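Local atomic coordinates of alkaline phosphatase D (Bacillus subtilis, PDB entry 2YEQ), a protein that hydrolyses phosphate esters, acting as a phosphodiesterase and alkaline phosphatase with iron and calcium in its active site. Residues 414-420 with 436-440; 8-14 with 26-31. One frame throughout, in Å; residues are numbered along the deposited sequence.

Overall arrangement
Close to the N terminus, interaction 2 sets residues 8-14 against 26-31 and closes the hairpin of strands 13-16 and 23-28 at its open end, drawing the segment ahead of the first strand into the pairing. Interaction 1 comes far later, within the PhoD-like phosphatase domain: the loop 414-420, after strand 400-406, meets 436-440, and helix 423-429 lies in the excursion it closes. The two loops follow one another in series, neither nested nor crossed, and their centres are about 34 Å apart. A ten-stranded mixed sheet still relates them, since it contains both hairpin strands and strand 440-448, which starts at the end of segment 436-440.

Interaction 1 (414-420 with 436-440); sequences GNGADKR and FNDYR. With EDO (1,2-ethanediol), chain N.
A417 and D438 form a single antiparallel, hydrogen-bonded bridge, CA to CA 5.0 Å, in which A417 N donates to D438 O (2.9 Å) and the return bond from D438 N to A417 O is weak. D438 O also receives a weak bond from R440 NH1 and a CA-H...O contact from G416; a side chain at G416 would collide with D438 O and with R440 NH1, consistent with glycine here. R440 is bent at chi2 and chi3, which brings NH1 round to G414 O (2.8 Å), with the oxygen lying near the guanidinium plane. Its NH2 forms a salt bridge with D438 OD1 at 2.9 Å, above the plane of the carboxylate, and also bonds to T408. The other carboxylate oxygen, OD2, makes a longer salt bridge with R420 NH1 at 3.4 Å, so R420, D438 and R440 form a network in which two arginines share one buried acid, whose charge they probably stabilise. In the fold, 436-440 is the passage from strand 433-437, at the margin of one sheet, to strand 440-448 of another, and the loop 414-420 runs along this crossing in the calcineurin-clan phosphatase domain. F436 CZ lies over one face of the R420 guanidinium, 3.6 Å from NE, with ring and guanidinium planes 52° apart; R420 NH2 has a further salt bridge to E503. At the other end, the ring of Y439, with CG anti to the carbonyl carbon (chi1 -67°), lies along the loop, with A417 C over one face, toward the rim, and its hydroxyl bonded to V496 O. D418 OD1 accepts a hydrogen bond from O2 of a 1,2-ethanediol (2.7 Å), probably from the crystallisation liquor, and forms a salt bridge with R472. A water joins N415 O to R440 N.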
# COMPACT_ATOMS: atom_id res chain seq x y z
N GLY A 414 -12.78 -4.05 10.18
CA GLY A 414 -13.53 -5.24 10.59
C GLY A 414 -14.35 -5.83 9.45
O GLY A 414 -14.03 -5.65 8.27
N ASN A 415 -15.44 -6.52 9.79
CA ASN A 415 -16.11 -7.36 8.79
C ASN A 415 -16.83 -6.59 7.71
O ASN A 415 -16.89 -7.03 6.54
CB ASN A 415 -17.07 -8.33 9.47
CG ASN A 415 -16.36 -9.31 10.37
OD1 ASN A 415 -15.19 -9.67 10.14
ND2 ASN A 415 -17.06 -9.76 11.41
N GLY A 416 -17.39 -5.44 8.08
CA GLY A 416 -18.01 -4.56 7.10
C GLY A 416 -19.30 -5.16 6.54
O GLY A 416 -19.99 -5.95 7.21
N ALA A 417 -19.61 -4.78 5.31
CA ALA A 417 -20.92 -5.07 4.72
C ALA A 417 -20.89 -4.78 3.23
O ALA A 417 -19.90 -4.26 2.71
CB ALA A 417 -22.01 -4.26 5.43
N ASP A 418 -21.95 -5.15 2.51
CA ASP A 418 -21.98 -4.86 1.08
C ASP A 418 -22.16 -3.36 0.82
O ASP A 418 -21.63 -2.81 -0.14
CB ASP A 418 -23.07 -5.68 0.37
CG ASP A 418 -22.81 -5.82 -1.10
OD1 ASP A 418 -21.94 -6.65 -1.49
OD2 ASP A 418 -23.43 -5.06 -1.87
N LYS A 419 -22.91 -2.71 1.70
CA LYS A 419 -23.35 -1.34 1.52
C LYS A 419 -23.43 -0.68 2.90
O LYS A 419 -23.67 -1.37 3.89
CB LYS A 419 -24.76 -1.38 0.90
CG LYS A 419 -25.33 -0.08 0.37
CD LYS A 419 -26.61 -0.38 -0.45
CE LYS A 419 -27.49 0.85 -0.62
NZ LYS A 419 -28.23 0.79 -1.91
N ARG A 420 -23.30 0.65 2.93
CA ARG A 420 -23.37 1.46 4.17
C ARG A 420 -24.59 2.41 4.13
O ARG A 420 -25.26 2.52 3.12
CB ARG A 420 -22.13 2.36 4.25
CG ARG A 420 -20.87 1.67 4.50
CD ARG A 420 -19.94 2.55 5.29
NE ARG A 420 -19.01 3.35 4.49
CZ ARG A 420 -17.68 3.17 4.49
NH1 ARG A 420 -17.08 2.20 5.21
NH2 ARG A 420 -16.92 3.97 3.76
N PHE A 436 -19.29 0.90 -5.07
CA PHE A 436 -18.93 0.88 -3.67
C PHE A 436 -19.13 -0.53 -3.13
O PHE A 436 -20.13 -1.17 -3.45
CB PHE A 436 -19.78 1.83 -2.80
CG PHE A 436 -19.47 1.73 -1.33
CD1 PHE A 436 -18.36 2.37 -0.83
CD2 PHE A 436 -20.24 0.95 -0.49
CE1 PHE A 436 -18.00 2.27 0.51
CE2 PHE A 436 -19.91 0.82 0.86
CZ PHE A 436 -18.78 1.49 1.37
N ASN A 437 -18.20 -0.99 -2.28
CA ASN A 437 -18.34 -2.19 -1.48
C ASN A 437 -17.55 -2.07 -0.17
O ASN A 437 -16.51 -1.42 -0.14
CB ASN A 437 -17.83 -3.39 -2.28
CG ASN A 437 -18.14 -4.69 -1.61
OD1 ASN A 437 -19.32 -5.12 -1.51
ND2 ASN A 437 -17.12 -5.34 -1.13
N ASP A 438 -18.02 -2.70 0.91
CA ASP A 438 -17.34 -2.54 2.23
C ASP A 438 -16.96 -3.87 2.90
O ASP A 438 -17.04 -3.98 4.11
CB ASP A 438 -18.21 -1.70 3.16
CG ASP A 438 -17.47 -1.21 4.39
OD1 ASP A 438 -16.23 -1.07 4.33
OD2 ASP A 438 -18.16 -1.01 5.41
N TYR A 439 -16.55 -4.85 2.10
CA TYR A 439 -15.95 -6.09 2.62
C TYR A 439 -14.44 -6.00 2.47
O TYR A 439 -13.93 -5.33 1.58
CB TYR A 439 -16.43 -7.30 1.82
CG TYR A 439 -17.91 -7.61 1.97
CD1 TYR A 439 -18.48 -7.78 3.21
CD2 TYR A 439 -18.73 -7.78 0.85
CE1 TYR A 439 -19.82 -8.07 3.35
CE2 TYR A 439 -20.07 -8.07 0.97
CZ TYR A 439 -20.60 -8.22 2.21
OH TYR A 439 -21.93 -8.52 2.35
N ARG A 440 -13.72 -6.73 3.32
CA ARG A 440 -12.26 -6.76 3.27
C ARG A 440 -11.76 -7.62 2.11
O ARG A 440 -12.48 -8.50 1.60
CB ARG A 440 -11.70 -7.27 4.59
CG ARG A 440 -12.28 -6.61 5.85
CD ARG A 440 -11.76 -5.19 6.04
NE ARG A 440 -12.33 -4.21 5.10
CZ ARG A 440 -13.59 -3.80 5.07
NH1 ARG A 440 -14.49 -4.28 5.91
NH2 ARG A 440 -13.95 -2.89 4.17
C1 EDO N . -23.83 -9.87 0.86
O1 EDO N . -24.63 -10.99 1.29
C2 EDO N . -24.23 -9.28 -0.49
O2 EDO N . -23.08 -9.11 -1.32
O HOH W 1 -15.02 -8.48 5.24

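Interaction 2 (8-14 with 26-31); sequences PFTLGVA and WTRLAP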
# COMPACT_ATOMS: atom_id res chain seq x y z
N PRO A 8 15.87 -18.75 13.04
CA PRO A 8 16.04 -17.29 12.93
C PRO A 8 15.12 -16.58 11.92
O PRO A 8 14.88 -15.36 12.03
CB PRO A 8 17.50 -17.13 12.56
CG PRO A 8 17.89 -18.42 11.92
CD PRO A 8 17.08 -19.47 12.59
N PHE A 9 14.59 -17.31 10.95
CA PHE A 9 13.83 -16.68 9.87
C PHE A 9 12.33 -16.63 10.20
O PHE A 9 11.50 -17.06 9.42
CB PHE A 9 14.06 -17.42 8.54
CG PHE A 9 15.51 -17.47 8.10
CD1 PHE A 9 16.13 -16.35 7.57
CD2 PHE A 9 16.23 -18.64 8.20
CE1 PHE A 9 17.44 -16.39 7.15
CE2 PHE A 9 17.57 -18.69 7.78
CZ PHE A 9 18.16 -17.58 7.24
N THR A 10 12.02 -16.09 11.38
CA THR A 10 10.66 -16.04 11.90
C THR A 10 9.77 -15.07 11.11
O THR A 10 8.55 -15.11 11.22
CB THR A 10 10.68 -15.55 13.37
OG1 THR A 10 11.39 -14.28 13.41
CG2 THR A 10 11.40 -16.59 14.31
N LEU A 11 10.39 -14.16 10.36
CA LEU A 11 9.64 -13.18 9.54
C LEU A 11 9.64 -13.57 8.07
O LEU A 11 9.23 -12.78 7.21
CB LEU A 11 10.23 -11.78 9.70
CG LEU A 11 10.30 -11.34 11.16
CD1 LEU A 11 10.73 -9.89 11.22
CD2 LEU A 11 9.00 -11.56 11.90
N GLY A 12 10.12 -14.78 7.80
CA GLY A 12 10.15 -15.31 6.44
C GLY A 12 11.12 -14.60 5.53
O GLY A 12 12.18 -14.11 5.95
N VAL A 13 10.74 -14.55 4.26
CA VAL A 13 11.53 -13.94 3.22
C VAL A 13 10.64 -13.06 2.34
O VAL A 13 9.41 -13.09 2.45
CB VAL A 13 12.25 -15.00 2.35
CG1 VAL A 13 13.18 -15.91 3.22
CG2 VAL A 13 11.24 -15.85 1.52
N ALA A 14 11.26 -12.25 1.51
CA ALA A 14 10.51 -11.36 0.62
C ALA A 14 11.39 -10.99 -0.54
O ALA A 14 12.62 -11.15 -0.49
CB ALA A 14 10.03 -10.07 1.36
N TRP A 26 15.05 -10.10 0.41
CA TRP A 26 15.00 -9.64 1.77
C TRP A 26 14.82 -10.80 2.74
O TRP A 26 14.08 -11.75 2.47
CB TRP A 26 13.83 -8.65 1.95
CG TRP A 26 13.64 -8.20 3.37
CD1 TRP A 26 14.18 -7.08 3.96
CD2 TRP A 26 12.87 -8.85 4.40
NE1 TRP A 26 13.80 -7.01 5.27
CE2 TRP A 26 13.00 -8.07 5.57
CE3 TRP A 26 12.08 -10.01 4.44
CZ2 TRP A 26 12.37 -8.41 6.76
CZ3 TRP A 26 11.49 -10.36 5.65
CH2 TRP A 26 11.63 -9.55 6.79
N THR A 27 15.50 -10.70 3.87
CA THR A 27 15.08 -11.41 5.06
C THR A 27 15.60 -10.66 6.28
O THR A 27 16.19 -9.59 6.14
CB THR A 27 15.55 -12.88 5.04
OG1 THR A 27 14.82 -13.60 6.05
CG2 THR A 27 17.08 -13.01 5.22
N ARG A 28 15.34 -11.22 7.45
CA ARG A 28 15.80 -10.66 8.71
C ARG A 28 16.03 -11.83 9.66
O ARG A 28 15.17 -12.75 9.77
CB ARG A 28 14.77 -9.70 9.31
CG ARG A 28 15.21 -9.14 10.70
CD ARG A 28 14.31 -8.06 11.27
NE ARG A 28 14.73 -7.86 12.65
CZ ARG A 28 13.96 -7.52 13.67
NH1 ARG A 28 12.68 -7.24 13.53
NH2 ARG A 28 14.52 -7.44 14.89
N LEU A 29 17.15 -11.78 10.37
CA LEU A 29 17.43 -12.73 11.46
C LEU A 29 16.82 -12.23 12.76
O LEU A 29 17.28 -11.23 13.31
CB LEU A 29 18.93 -12.93 11.64
CG LEU A 29 19.71 -13.20 10.36
CD1 LEU A 29 21.22 -13.42 10.67
CD2 LEU A 29 19.10 -14.41 9.65
N ALA A 30 15.78 -12.93 13.23
CA ALA A 30 15.01 -12.53 14.39
C ALA A 30 14.45 -13.75 15.16
O ALA A 30 13.24 -13.93 15.24
CB ALA A 30 13.85 -11.60 13.96
N PRO A 31 15.34 -14.59 15.72
CA PRO A 31 14.89 -15.76 16.51
C PRO A 31 13.91 -15.48 17.67
O PRO A 31 13.14 -16.36 17.99
CB PRO A 31 16.20 -16.38 17.02
CG PRO A 31 17.26 -15.30 16.83
CD PRO A 31 16.80 -14.50 15.65
O HOH W 2 12.76 -13.93 8.89
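G12 O is gripped by T27 OG1, which donates from 2.7 Å, and by a water that accepts from L11 N and donates to both G12 O and R28 O. The T27 hydroxyl gets there because OG1 stands anti to its own backbone nitrogen (chi1 -166°); it also lies at the edge of the F9 ring, 3.4 Å from CD1. That ring, at the start of the type I turn from F9 to G12, runs alongside L29, with CE1 3.6 Å from CD2. Further out, A30 N gives P8 O a nearly straight bond of 2.9 Å, while T10 OG1 donates to A30 O at 2.6 Å from above the carbonyl plane. Replacing T10 by a valine would probably leave A30 O without this donor and the turn less firmly tied to 26-31. Paired backbone bonds join A14 and W26, and the indole's CE3 rests 3.7 Å from A14 CB, with L11 CB at CH2. Around this hairpin, helix 179-190 packs on L11, A14 and R28, strands 87-94 and 97-105 receive F9 and V13, and strand 74-79 pairs with T27 through V75.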